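Local coordinates for putative epoxide hydrolase protein (Klebsiella pneumoniae subsp. pneumoniae, PDB 5BOV) that is probably a hydrolase of the alpha/beta-hydrolase fold, perhaps acting on epoxides or monoacylglycerols, with its true substrate not established, at residues 82-87 / 217-222; 166-171 / 212-217; 188-193 / 287-292. All blocks are in the same frame, centred on the assembly; numbering follows the deposited sequence.

Contact 1 (82-87 / 217-222); sequences NGQPSA and YRWRLG
W219 lays one face of its indole over Q84 and P85, and the whole of this buried contact is made there. The CB of Q84 sits over the five-membered ring, 3.6 Å from its centroid and close to the ring normal. The CD of P85 takes the six-membered ring in the same way, 3.4 Å from the centroid. Both are CH-pi contacts, and proline suits its place because CD, bonded to nitrogen, carries somewhat polarised hydrogens; P85 CG follows at 3.5 Å from W219 CZ3. Proline is also at home in the first turn of a helix, here 85-98, for which Q84 is the N-cap residue. P85 packs on R114 and I118 of helix 111-122 as well, so the contact joins the start of helix 85-98 to helix 209-220 of the inserted helical region, probably the cap.

Beyond CB, the Q84 amide is held by N82 and by E227 and E234. Its chi1 of 73° sets CG between the backbone N and the carbonyl carbon and sends the amide past the indole. There Q84 OE1 accepts an almost straight bond from N82 ND2 (2.7 Å, 174°), in plane with both amides. N82 OD1 in turn takes the backbone N of Q84 at 2.9 Å, closing an Asx turn. E227 adds one bond to N82 ND2, through OE2, and one to Q84 OE1, through its backbone N, while E234 accepts from Q84 NE2.

Away from the indole the packing is more open: R218, R220 and L221 are partly exposed and look to helix 157-162 instead, R218 NE bonding to F162 O. A Schellman motif at G222 ends the helix.

The chemistry therefore divides cleanly: dispersion and weakly polarised C-H groups join the two segments, whereas directional polar bonds stiffen the loop presenting those groups to the indole.

Contact 2 (166-171 / 212-217); sequences RGEAGY and ITISNY
I214 gives up more surface than any other residue here, pushing its CD1 methyl against the backbone of E168 at 3.9 Å from CA. Its CG1 meets the start of the glutamate side chain, 4.1 Å from E168 CG, the two chains crossing at about a right angle. A branched aliphatic residue suits this place: isoleucine's long branch lets CD1 reach the backbone of the facing helix, near G167. E168 offers its CA and methylene stem to the isoleucine; its carboxylate OE2 forms a salt bridge with R172 one turn on.

Y171 is the second large contributor. With CG anti to the backbone N (chi1 -165°), the ring reaches across to helix 209-220 and meets T213 obliquely. Y171 CE2 is 3.6 Å from T213 OG1 and 3.8 Å from T213 CG2, a packing contact. The polar ends are satisfied by a single residue, H209: Y171 OH bonds to its NE2, and T213 OG1 to its backbone O. Tyrosine thus serves as both apolar filler and polar reach, while threonine can return its hydroxyl to its own helix and still present a methyl.

The two helices, 165-173 and 209-220, pack within the helical region inserted between strands 127-133 and 247-252. F162 of helix 157-162 touches Y171, T213 and I214, F178 of helix 175-186 meets the tyrosine ring, and N216 and I212 lean toward helix 111-122.

Contact 3 (188-193 / 287-292); sequences PQWQFS and PQEDPT
W190 receives E289 over one face of its indole and Q288 at its rim, so this single aromatic side chain carries the contact from the 188-193 side.

The CG of E289 stands over the five-membered ring in a CH-pi arrangement, 3.6 Å from the centroid, and comes within 3.4 Å of W190 CD2. Beyond it the carboxylate lies flat along the indole, the planes only 7° apart, with E289 OE2 3.7 Å from W190 CE3. Over the opposite face lies the CB of F192, brought back by the inverse gamma turn centred on Q191. W183 of helix 175-186 also meets the tryptophan.

The rim contact is van der Waals packing. Q288 CD approaches W190 CH2 to 3.6 Å, and the amide is turned steeply, 70° from the ring plane. The extended glutamine, with Q288 CG anti to the backbone N (chi1 -157°), is long enough to reach that far corner of the indole.

Polar bonds hold the carboxylate in place. E289 OE2 is bonded to S187 OG and N285 N, and OE1 to G283 N; glutamate suits the position because its two carboxylate oxygens can accept from several donors while the CB-CG stem stays apolar. These bonds would probably stabilise its charged form.

Here the loop between helices 175-186 and 194-201, part of the inserted helical region, rests on the short helix 286-289 of the core. The E289-bound loop follows the last sheet strand, 273-278, where alpha/beta hydrolases usually carry the catalytic histidine, so the contact is consistent with a junction of cap and core near the probable active site.

Contacts 1 and 2 share helix 209-220 and Y217, with centres about 12 Å apart, and they touch where G83 N meets S215 OG at 2.8 Å, probably in a hydrogen bond. Contact 3 lies about 28 Å from contact 1 and about 26 Å from contact 2, centre to centre. Along the chain, 82-87 comes first; 166-171, 188-193 and 212-222 follow in the helical region between strands 127-133 and 247-252. The segment 287-292 comes last. Contact 2 thus packs that region internally, while contacts 1 and 3, on opposite sides of the chain's centre, join it to the core before and after the insertion, as expected for a cap.

Contact 1 (82-87 / 217-222)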
ATOM      1  N   ASN A  82      -6.714   9.634  10.430  1.00 14.11           N
ATOM      2  CA  ASN A  82      -7.657   8.570  10.073  1.00 14.18           C
ATOM      3  C   ASN A  82      -7.004   7.606   9.094  1.00 13.60           C
ATOM      4  O   ASN A  82      -6.602   8.015   7.986  1.00 13.49           O
ATOM      5  CB  ASN A  82      -8.901   9.245   9.489  1.00 14.53           C
ATOM      6  CG  ASN A  82      -9.970   8.259   9.002  1.00 14.89           C
ATOM      7  OD1 ASN A  82      -9.920   7.056   9.252  1.00 13.74           O
ATOM      8  ND2 ASN A  82     -10.926   8.795   8.299  1.00 15.55           N
ATOM      9  N   GLY A  83      -6.942   6.319   9.507  1.00 12.94           N
ATOM     10  CA  GLY A  83      -6.454   5.236   8.644  1.00 12.36           C
ATOM     11  C   GLY A  83      -7.497   4.392   7.931  1.00 11.71           C
ATOM     12  O   GLY A  83      -7.169   3.319   7.382  1.00 10.99           O
ATOM     13  N   GLN A  84      -8.714   4.902   7.741  1.00 11.48           N
ATOM     14  CA  GLN A  84      -9.704   4.059   7.038  1.00 11.98           C
ATOM     15  C   GLN A  84      -9.357   3.946   5.544  1.00 11.38           C
ATOM     16  O   GLN A  84      -8.684   4.850   4.972  1.00 11.45           O
ATOM     17  CB  GLN A  84     -11.107   4.650   7.161  1.00 12.88           C
ATOM     18  CG  GLN A  84     -11.418   5.873   6.354  1.00 13.40           C
ATOM     19  CD  GLN A  84     -12.826   6.367   6.623  1.00 14.58           C
ATOM     20  OE1 GLN A  84     -13.052   7.348   7.379  1.00 14.49           O
ATOM     21  NE2 GLN A  84     -13.807   5.701   5.998  1.00 14.62           N
ATOM     22  N   PRO A  85      -9.771   2.884   4.896  1.00 11.41           N
ATOM     23  CA  PRO A  85      -9.218   2.592   3.574  1.00 11.45           C
ATOM     24  C   PRO A  85      -9.484   3.652   2.531  1.00 11.30           C
ATOM     25  O   PRO A  85      -8.562   4.011   1.737  1.00 11.04           O
ATOM     26  CB  PRO A  85      -9.867   1.246   3.192  1.00 11.23           C
ATOM     27  CG  PRO A  85     -10.163   0.580   4.518  1.00 12.03           C
ATOM     28  CD  PRO A  85     -10.559   1.740   5.395  1.00 11.76           C
ATOM     29  N   SER A  86     -10.707   4.191   2.448  1.00 11.37           N
ATOM     30  CA  SER A  86     -10.989   5.101   1.386  1.00 11.40           C
ATOM     31  C   SER A  86     -10.278   6.455   1.538  1.00 11.22           C
ATOM     32  O   SER A  86     -10.131   7.202   0.560  1.00 11.27           O
ATOM     33  CB  SER A  86     -12.492   5.306   1.170  1.00 12.01           C
ATOM     34  OG  SER A  86     -13.085   5.857   2.364  1.00 12.76           O
ATOM     35  N   ALA A  87      -9.824   6.781   2.750  1.00 10.83           N
ATOM     36  CA  ALA A  87      -9.096   8.034   2.980  1.00 10.83           C
ATOM     37  C   ALA A  87      -7.780   8.011   2.211  1.00 10.72           C
ATOM     38  O   ALA A  87      -7.412   9.003   1.571  1.00 10.63           O
ATOM     39  CB  ALA A  87      -8.895   8.290   4.465  1.00 11.19           C
ATOM     40  N   TYR A 217      -6.056  -0.300  11.839  1.00 10.94           N
ATOM     41  CA  TYR A 217      -6.425  -1.614  12.367  1.00 11.39           C
ATOM     42  C   TYR A 217      -7.707  -1.591  13.251  1.00 12.41           C
ATOM     43  O   TYR A 217      -8.529  -2.514  13.142  1.00 12.18           O
ATOM     44  CB  TYR A 217      -5.226  -2.310  13.023  1.00 11.51           C
ATOM     45  CG  TYR A 217      -4.241  -2.670  11.985  1.00 11.27           C
ATOM     46  CD1 TYR A 217      -4.512  -3.655  11.028  1.00 10.99           C
ATOM     47  CD2 TYR A 217      -3.071  -1.946  11.809  1.00 11.51           C
ATOM     48  CE1 TYR A 217      -3.632  -3.918   9.967  1.00 11.53           C
ATOM     49  CE2 TYR A 217      -2.182  -2.267  10.796  1.00 11.39           C
ATOM     50  CZ  TYR A 217      -2.482  -3.233   9.872  1.00 11.05           C
ATOM     51  OH  TYR A 217      -1.621  -3.445   8.801  1.00 11.33           O
ATOM     52  N   ARG A 218      -7.950  -0.477  13.942  1.00 12.74           N
ATOM     53  CA  ARG A 218      -9.207  -0.353  14.653  1.00 13.79           C
ATOM     54  C   ARG A 218     -10.359  -0.218  13.666  1.00 13.56           C
ATOM     55  O   ARG A 218     -11.437  -0.847  13.858  1.00 13.64           O
ATOM     56  CB  ARG A 218      -9.181   0.763  15.663  1.00 14.56           C
ATOM     57  CG  ARG A 218      -8.294   0.399  16.829  1.00 16.03           C
ATOM     58  CD  ARG A 218      -8.206   1.534  17.830  1.00 19.14           C
ATOM     59  NE  ARG A 218      -7.205   1.124  18.845  1.00 21.45           N
ATOM     60  CZ  ARG A 218      -6.891   1.833  19.902  1.00 22.75           C
ATOM     61  NH1 ARG A 218      -7.494   3.014  20.099  1.00 23.01           N
ATOM     62  NH2 ARG A 218      -5.929   1.399  20.740  1.00 23.91           N
ATOM     63  N   TRP A 219     -10.196   0.558  12.595  1.00 12.96           N
ATOM     64  CA  TRP A 219     -11.271   0.641  11.623  1.00 13.13           C
ATOM     65  C   TRP A 219     -11.587  -0.720  11.020  1.00 13.66           C
ATOM     66  O   TRP A 219     -12.728  -1.095  10.897  1.00 12.76           O
ATOM     67  CB  TRP A 219     -10.960   1.667  10.490  1.00 13.09           C
ATOM     68  CG  TRP A 219     -12.147   1.903   9.552  1.00 13.21           C
ATOM     69  CD1 TRP A 219     -13.027   2.932   9.608  1.00 14.06           C
ATOM     70  CD2 TRP A 219     -12.531   1.120   8.426  1.00 13.55           C
ATOM     71  NE1 TRP A 219     -13.960   2.817   8.640  1.00 13.90           N
ATOM     72  CE2 TRP A 219     -13.671   1.714   7.883  1.00 14.00           C
ATOM     73  CE3 TRP A 219     -12.057  -0.047   7.864  1.00 12.99           C
ATOM     74  CZ2 TRP A 219     -14.293   1.230   6.779  1.00 14.51           C
ATOM     75  CZ3 TRP A 219     -12.665  -0.529   6.756  1.00 13.70           C
ATOM     76  CH2 TRP A 219     -13.778   0.093   6.216  1.00 14.30           C
ATOM     77  N   ARG A 220     -10.545  -1.493  10.709  1.00 14.03           N
ATOM     78  CA  ARG A 220     -10.702  -2.746  10.030  1.00 16.51           C
ATOM     79  C   ARG A 220     -11.535  -3.732  10.869  1.00 15.61           C
ATOM     80  O   ARG A 220     -12.271  -4.522  10.311  1.00 15.74           O
ATOM     81  CB  ARG A 220      -9.326  -3.336   9.796  1.00 20.01           C
ATOM     82  CG  ARG A 220      -9.302  -4.590   9.002  1.00 25.95           C
ATOM     83  CD  ARG A 220      -7.834  -4.990   8.790  1.00 31.98           C
ATOM     84  NE  ARG A 220      -7.789  -6.411   8.434  1.00 38.51           N
ATOM     85  CZ  ARG A 220      -8.069  -6.892   7.246  1.00 48.10           C
ATOM     86  NH1 ARG A 220      -8.390  -6.077   6.234  1.00 55.28           N
ATOM     87  NH2 ARG A 220      -8.018  -8.204   7.065  1.00 52.10           N
ATOM     88  N   LEU A 221     -11.397  -3.629  12.199  1.00 15.52           N
ATOM     89  CA  LEU A 221     -12.090  -4.474  13.152  1.00 15.92           C
ATOM     90  C   LEU A 221     -13.472  -3.940  13.547  1.00 16.99           C
ATOM     91  O   LEU A 221     -14.153  -4.545  14.387  1.00 18.15           O
ATOM     92  CB  LEU A 221     -11.222  -4.675  14.376  1.00 15.70           C
ATOM     93  CG  LEU A 221      -9.926  -5.476  14.170  1.00 15.90           C
ATOM     94  CD1 LEU A 221      -9.066  -5.389  15.388  1.00 16.55           C
ATOM     95  CD2 LEU A 221     -10.261  -6.906  13.806  1.00 15.92           C
ATOM     96  N   GLY A 222     -13.878  -2.831  12.974  1.00 17.83           N
ATOM     97  CA  GLY A 222     -15.160  -2.242  13.281  1.00 18.95           C
ATOM     98  C   GLY A 222     -15.156  -1.483  14.586  1.00 19.35           C
ATOM     99  O   GLY A 222     -16.221  -1.244  15.131  1.00 20.20           O
TER

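Contact 2 (166-171 / 212-217)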
ATOM      1  N   ARG A 166      -2.828  -0.714  25.535  1.00 14.11           N
ATOM      2  CA  ARG A 166      -1.510  -1.331  25.677  1.00 13.77           C
ATOM      3  C   ARG A 166      -0.773  -1.489  24.331  1.00 13.29           C
ATOM      4  O   ARG A 166       0.432  -1.201  24.243  1.00 13.49           O
ATOM      5  CB  ARG A 166      -1.629  -2.696  26.412  1.00 14.30           C
ATOM      6  CG  ARG A 166      -0.326  -3.456  26.451  1.00 14.35           C
ATOM      7  CD  ARG A 166      -0.415  -4.509  27.495  1.00 14.98           C
ATOM      8  NE  ARG A 166       0.511  -5.609  27.356  1.00 15.15           N
ATOM      9  CZ  ARG A 166       0.651  -6.569  28.245  1.00 16.28           C
ATOM     10  NH1 ARG A 166      -0.099  -6.602  29.329  1.00 17.25           N
ATOM     11  NH2 ARG A 166       1.473  -7.592  27.981  1.00 16.95           N
ATOM     12  N   GLY A 167      -1.496  -1.868  23.288  1.00 13.00           N
ATOM     13  CA  GLY A 167      -0.931  -1.982  21.961  1.00 12.98           C
ATOM     14  C   GLY A 167      -0.510  -0.665  21.357  1.00 13.01           C
ATOM     15  O   GLY A 167       0.532  -0.570  20.692  1.00 13.48           O
ATOM     16  N   GLU A 168      -1.325   0.344  21.519  1.00 13.73           N
ATOM     17  CA  GLU A 168      -0.952   1.676  21.068  1.00 14.58           C
ATOM     18  C   GLU A 168       0.352   2.105  21.767  1.00 13.98           C
ATOM     19  O   GLU A 168       1.287   2.613  21.149  1.00 13.26           O
ATOM     20  CB  GLU A 168      -2.054   2.688  21.317  1.00 16.89           C
ATOM     21  CG  GLU A 168      -1.591   4.120  20.937  1.00 20.07           C
ATOM     22  CD  GLU A 168      -2.663   5.213  21.035  1.00 24.36           C
ATOM     23  OE1 GLU A 168      -3.851   4.876  21.144  1.00 29.01           O
ATOM     24  OE2 GLU A 168      -2.288   6.425  21.050  1.00 26.69           O
ATOM     25  N   ALA A 169       0.383   1.934  23.107  1.00 13.62           N
ATOM     26  CA  ALA A 169       1.566   2.306  23.840  1.00 13.66           C
ATOM     27  C   ALA A 169       2.823   1.499  23.435  1.00 13.40           C
ATOM     28  O   ALA A 169       3.900   2.061  23.327  1.00 13.89           O
ATOM     29  CB  ALA A 169       1.306   2.170  25.369  1.00 14.03           C
ATOM     30  N   GLY A 170       2.659   0.205  23.219  1.00 12.79           N
ATOM     31  CA  GLY A 170       3.735  -0.638  22.774  1.00 12.57           C
ATOM     32  C   GLY A 170       4.269  -0.195  21.422  1.00 12.36           C
ATOM     33  O   GLY A 170       5.486  -0.137  21.196  1.00 11.82           O
ATOM     34  N   TYR A 171       3.352   0.121  20.522  1.00 12.33           N
ATOM     35  CA  TYR A 171       3.786   0.484  19.162  1.00 12.79           C
ATOM     36  C   TYR A 171       4.498   1.801  19.189  1.00 13.75           C
ATOM     37  O   TYR A 171       5.457   2.024  18.456  1.00 13.63           O
ATOM     38  CB  TYR A 171       2.634   0.418  18.142  1.00 12.23           C
ATOM     39  CG  TYR A 171       3.133   0.442  16.693  1.00 12.09           C
ATOM     40  CD1 TYR A 171       4.015  -0.551  16.239  1.00 11.90           C
ATOM     41  CD2 TYR A 171       2.753   1.440  15.827  1.00 11.87           C
ATOM     42  CE1 TYR A 171       4.522  -0.481  14.943  1.00 11.97           C
ATOM     43  CE2 TYR A 171       3.251   1.525  14.524  1.00 11.58           C
ATOM     44  CZ  TYR A 171       4.106   0.553  14.086  1.00 11.77           C
ATOM     45  OH  TYR A 171       4.656   0.581  12.812  1.00 11.79           O
ATOM     46  N   ILE A 212      -2.001   6.666  12.749  1.00  9.99           N
ATOM     47  CA  ILE A 212      -2.535   6.120  11.486  1.00  9.88           C
ATOM     48  C   ILE A 212      -2.574   4.598  11.553  1.00  9.80           C
ATOM     49  O   ILE A 212      -3.568   3.966  11.091  1.00  9.46           O
ATOM     50  CB  ILE A 212      -1.729   6.608  10.268  1.00 10.33           C
ATOM     51  CG1 ILE A 212      -1.894   8.110  10.106  1.00 10.56           C
ATOM     52  CG2 ILE A 212      -2.159   5.891   8.985  1.00 10.27           C
ATOM     53  CD1 ILE A 212      -3.296   8.597   9.843  1.00 11.21           C
ATOM     54  N   THR A 213      -1.517   3.985  12.084  1.00  9.68           N
ATOM     55  CA  THR A 213      -1.461   2.551  12.203  1.00  9.66           C
ATOM     56  C   THR A 213      -2.633   2.049  13.070  1.00 10.36           C
ATOM     57  O   THR A 213      -3.377   1.108  12.690  1.00  9.83           O
ATOM     58  CB  THR A 213      -0.156   2.118  12.828  1.00  9.84           C
ATOM     59  OG1 THR A 213       0.926   2.460  11.945  1.00  9.69           O
ATOM     60  CG2 THR A 213      -0.087   0.599  13.066  1.00  9.84           C
ATOM     61  N   ILE A 214      -2.775   2.622  14.255  1.00 11.50           N
ATOM     62  CA  ILE A 214      -3.819   2.137  15.196  1.00 12.25           C
ATOM     63  C   ILE A 214      -5.210   2.357  14.590  1.00 12.10           C
ATOM     64  O   ILE A 214      -6.100   1.483  14.688  1.00 12.00           O
ATOM     65  CB  ILE A 214      -3.680   2.875  16.539  1.00 13.92           C
ATOM     66  CG1 ILE A 214      -2.354   2.560  17.199  1.00 15.05           C
ATOM     67  CG2 ILE A 214      -4.837   2.595  17.489  1.00 15.66           C
ATOM     68  CD1 ILE A 214      -1.957   1.146  17.336  1.00 15.31           C
ATOM     69  N   SER A 215      -5.403   3.526  13.988  1.00 12.11           N
ATOM     70  CA  SER A 215      -6.650   3.828  13.319  1.00 12.12           C
ATOM     71  C   SER A 215      -6.949   2.806  12.198  1.00 11.57           C
ATOM     72  O   SER A 215      -8.086   2.324  12.061  1.00 11.87           O
ATOM     73  CB  SER A 215      -6.680   5.235  12.749  1.00 12.30           C
ATOM     74  OG  SER A 215      -7.871   5.489  12.001  1.00 12.38           O
ATOM     75  N   ASN A 216      -5.976   2.551  11.332  1.00 11.10           N
ATOM     76  CA  ASN A 216      -6.150   1.561  10.261  1.00 10.94           C
ATOM     77  C   ASN A 216      -6.702   0.230  10.785  1.00 10.88           C
ATOM     78  O   ASN A 216      -7.694  -0.279  10.236  1.00 10.74           O
ATOM     79  CB  ASN A 216      -4.829   1.351   9.495  1.00 10.77           C
ATOM     80  CG  ASN A 216      -4.942   0.296   8.431  1.00 10.73           C
ATOM     81  OD1 ASN A 216      -5.227   0.586   7.271  1.00 11.36           O
ATOM     82  ND2 ASN A 216      -4.684  -0.956   8.802  1.00 10.54           N
ATOM     83  N   TYR A 217      -6.056  -0.300  11.839  1.00 10.94           N
ATOM     84  CA  TYR A 217      -6.425  -1.614  12.367  1.00 11.39           C
ATOM     85  C   TYR A 217      -7.707  -1.591  13.251  1.00 12.41           C
ATOM     86  O   TYR A 217      -8.529  -2.514  13.142  1.00 12.18           O
ATOM     87  CB  TYR A 217      -5.226  -2.310  13.023  1.00 11.51           C
ATOM     88  CG  TYR A 217      -4.241  -2.670  11.985  1.00 11.27           C
ATOM     89  CD1 TYR A 217      -4.512  -3.655  11.028  1.00 10.99           C
ATOM     90  CD2 TYR A 217      -3.071  -1.946  11.809  1.00 11.51           C
ATOM     91  CE1 TYR A 217      -3.632  -3.918   9.967  1.00 11.53           C
ATOM     92  CE2 TYR A 217      -2.182  -2.267  10.796  1.00 11.39           C
ATOM     93  CZ  TYR A 217      -2.482  -3.233   9.872  1.00 11.05           C
ATOM     94  OH  TYR A 217      -1.621  -3.445   8.801  1.00 11.33           O
TER

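Contact 3 (188-193 / 287-292)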
ATOM      1  N   PRO A 188       9.773 -14.339   6.218  1.00 13.23           N
ATOM      2  CA  PRO A 188      10.780 -15.113   6.993  1.00 14.83           C
ATOM      3  C   PRO A 188      12.059 -15.517   6.288  1.00 16.16           C
ATOM      4  O   PRO A 188      13.071 -15.702   6.985  1.00 16.53           O
ATOM      5  CB  PRO A 188      10.027 -16.402   7.388  1.00 15.26           C
ATOM      6  CG  PRO A 188       8.648 -16.160   7.120  1.00 15.22           C
ATOM      7  CD  PRO A 188       8.487 -15.018   6.148  1.00 14.16           C
ATOM      8  N   GLN A 189      12.071 -15.580   4.970  1.00 16.69           N
ATOM      9  CA  GLN A 189      13.261 -15.919   4.220  1.00 18.32           C
ATOM     10  C   GLN A 189      13.945 -14.701   3.594  1.00 17.12           C
ATOM     11  O   GLN A 189      14.951 -14.843   2.889  1.00 16.73           O
ATOM     12  CB  GLN A 189      12.912 -16.989   3.154  1.00 20.61           C
ATOM     13  CG  GLN A 189      12.817 -18.410   3.709  1.00 24.65           C
ATOM     14  CD  GLN A 189      11.641 -18.673   4.663  1.00 29.11           C
ATOM     15  OE1 GLN A 189      10.472 -18.541   4.289  1.00 35.53           O
ATOM     16  NE2 GLN A 189      11.948 -19.153   5.884  1.00 33.11           N
ATOM     17  N   TRP A 190      13.461 -13.483   3.873  1.00 13.89           N
ATOM     18  CA  TRP A 190      14.157 -12.305   3.416  1.00 13.36           C
ATOM     19  C   TRP A 190      15.253 -11.919   4.404  1.00 14.17           C
ATOM     20  O   TRP A 190      14.972 -11.415   5.518  1.00 13.31           O
ATOM     21  CB  TRP A 190      13.129 -11.159   3.272  1.00 12.22           C
ATOM     22  CG  TRP A 190      13.705  -9.839   2.743  1.00 11.88           C
ATOM     23  CD1 TRP A 190      14.793  -9.673   1.970  1.00 12.39           C
ATOM     24  CD2 TRP A 190      13.043  -8.569   2.805  1.00 11.38           C
ATOM     25  NE1 TRP A 190      14.938  -8.337   1.642  1.00 12.27           N
ATOM     26  CE2 TRP A 190      13.840  -7.644   2.088  1.00 11.31           C
ATOM     27  CE3 TRP A 190      11.877  -8.122   3.413  1.00 10.95           C
ATOM     28  CZ2 TRP A 190      13.573  -6.288   2.085  1.00 11.10           C
ATOM     29  CZ3 TRP A 190      11.575  -6.796   3.366  1.00 11.12           C
ATOM     30  CH2 TRP A 190      12.440  -5.863   2.660  1.00 10.99           C
ATOM     31  N   GLN A 191      16.511 -12.027   3.958  1.00 15.93           N
ATOM     32  CA  GLN A 191      17.625 -11.697   4.825  1.00 17.75           C
ATOM     33  C   GLN A 191      18.013 -10.228   4.692  1.00 17.04           C
ATOM     34  O   GLN A 191      19.146  -9.874   4.327  1.00 16.87           O
ATOM     35  CB  GLN A 191      18.772 -12.633   4.456  1.00 20.83           C
ATOM     36  CG  GLN A 191      18.457 -14.102   4.685  1.00 22.87           C
ATOM     37  CD  GLN A 191      19.639 -14.976   4.280  1.00 28.99           C
ATOM     38  OE1 GLN A 191      19.571 -15.676   3.272  1.00 35.51           O
ATOM     39  NE2 GLN A 191      20.741 -14.884   5.000  1.00 30.00           N
ATOM     40  N   PHE A 192      17.069  -9.336   4.993  1.00 14.34           N
ATOM     41  CA  PHE A 192      17.309  -7.938   4.914  1.00 13.96           C
ATOM     42  C   PHE A 192      18.309  -7.453   5.936  1.00 14.37           C
ATOM     43  O   PHE A 192      18.362  -7.941   7.063  1.00 14.49           O
ATOM     44  CB  PHE A 192      16.002  -7.121   5.067  1.00 13.46           C
ATOM     45  CG  PHE A 192      15.259  -7.357   6.379  1.00 12.91           C
ATOM     46  CD1 PHE A 192      15.561  -6.618   7.463  1.00 12.44           C
ATOM     47  CD2 PHE A 192      14.253  -8.289   6.475  1.00 12.39           C
ATOM     48  CE1 PHE A 192      14.828  -6.747   8.640  1.00 12.86           C
ATOM     49  CE2 PHE A 192      13.551  -8.421   7.612  1.00 12.44           C
ATOM     50  CZ  PHE A 192      13.906  -7.706   8.722  1.00 12.63           C
ATOM     51  N   SER A 193      19.122  -6.489   5.531  1.00 14.31           N
ATOM     52  CA  SER A 193      20.176  -5.980   6.405  1.00 15.08           C
ATOM     53  C   SER A 193      19.607  -5.057   7.452  1.00 14.18           C
ATOM     54  O   SER A 193      18.513  -4.468   7.272  1.00 13.18           O
ATOM     55  CB  SER A 193      21.265  -5.230   5.601  1.00 16.29           C
ATOM     56  OG  SER A 193      20.765  -4.017   5.088  1.00 15.44           O
ATOM     57  N   PRO A 287       7.989  -5.979  -4.206  1.00  7.71           N
ATOM     58  CA  PRO A 287       8.863  -5.023  -4.935  1.00  7.72           C
ATOM     59  C   PRO A 287      10.243  -4.853  -4.307  1.00  8.04           C
ATOM     60  O   PRO A 287      11.213  -4.618  -5.015  1.00  8.40           O
ATOM     61  CB  PRO A 287       8.103  -3.708  -4.886  1.00  7.75           C
ATOM     62  CG  PRO A 287       7.053  -3.855  -3.802  1.00  7.65           C
ATOM     63  CD  PRO A 287       6.783  -5.351  -3.725  1.00  7.83           C
ATOM     64  N   GLN A 288      10.299  -4.877  -2.981  1.00  8.05           N
ATOM     65  CA  GLN A 288      11.592  -4.671  -2.335  1.00  8.41           C
ATOM     66  C   GLN A 288      12.440  -5.969  -2.450  1.00  9.15           C
ATOM     67  O   GLN A 288      13.689  -5.891  -2.612  1.00  9.37           O
ATOM     68  CB  GLN A 288      11.434  -4.287  -0.905  1.00  9.04           C
ATOM     69  CG  GLN A 288      12.691  -3.543  -0.420  1.00  9.45           C
ATOM     70  CD  GLN A 288      12.494  -2.700   0.855  1.00  9.86           C
ATOM     71  OE1 GLN A 288      11.400  -2.417   1.295  1.00  9.72           O
ATOM     72  NE2 GLN A 288      13.629  -2.286   1.426  1.00 10.80           N
ATOM     73  N   GLU A 289      11.795  -7.109  -2.334  1.00  9.49           N
ATOM     74  CA  GLU A 289      12.471  -8.434  -2.278  1.00 10.10           C
ATOM     75  C   GLU A 289      12.802  -8.971  -3.636  1.00 11.12           C
ATOM     76  O   GLU A 289      13.785  -9.674  -3.771  1.00 11.67           O
ATOM     77  CB  GLU A 289      11.567  -9.435  -1.578  1.00 10.56           C
ATOM     78  CG  GLU A 289      11.324  -9.107  -0.119  1.00 10.57           C
ATOM     79  CD  GLU A 289      10.346 -10.111   0.525  1.00 11.55           C
ATOM     80  OE1 GLU A 289      10.689 -11.336   0.412  1.00 12.78           O
ATOM     81  OE2 GLU A 289       9.388  -9.664   1.172  1.00 11.52           O
ATOM     82  N   ASP A 290      11.998  -8.704  -4.651  1.00 11.06           N
ATOM     83  CA  ASP A 290      12.171  -9.188  -6.004  1.00 12.02           C
ATOM     84  C   ASP A 290      11.837  -8.086  -7.045  1.00 11.04           C
ATOM     85  O   ASP A 290      10.860  -8.204  -7.804  1.00 10.90           O
ATOM     86  CB  ASP A 290      11.325 -10.429  -6.248  1.00 13.84           C
ATOM     87  CG  ASP A 290      11.759 -11.219  -7.534  1.00 16.75           C
ATOM     88  OD1 ASP A 290      12.570 -10.723  -8.337  1.00 17.95           O
ATOM     89  OD2 ASP A 290      11.109 -12.252  -7.724  1.00 22.29           O
ATOM     90  N   PRO A 291      12.612  -7.027  -7.040  1.00 10.54           N
ATOM     91  CA  PRO A 291      12.315  -5.879  -7.895  1.00 10.60           C
ATOM     92  C   PRO A 291      12.293  -6.239  -9.406  1.00 11.05           C
ATOM     93  O   PRO A 291      11.492  -5.667 -10.109  1.00 10.46           O
ATOM     94  CB  PRO A 291      13.414  -4.859  -7.564  1.00 10.65           C
ATOM     95  CG  PRO A 291      14.518  -5.694  -6.972  1.00 11.40           C
ATOM     96  CD  PRO A 291      13.810  -6.787  -6.217  1.00 10.92           C
ATOM     97  N   THR A 292      13.137  -7.188  -9.834  1.00 12.09           N
ATOM     98  CA  THR A 292      13.120  -7.598 -11.258  1.00 12.90           C
ATOM     99  C   THR A 292      11.761  -8.137 -11.663  1.00 11.59           C
ATOM    100  O   THR A 292      11.202  -7.741 -12.677  1.00 11.31           O
ATOM    101  CB  THR A 292      14.259  -8.629 -11.530  1.00 14.89           C
ATOM    102  OG1 THR A 292      15.489  -7.985 -11.184  1.00 16.68           O
ATOM    103  CG2 THR A 292      14.303  -9.014 -12.961  1.00 15.70           C
TER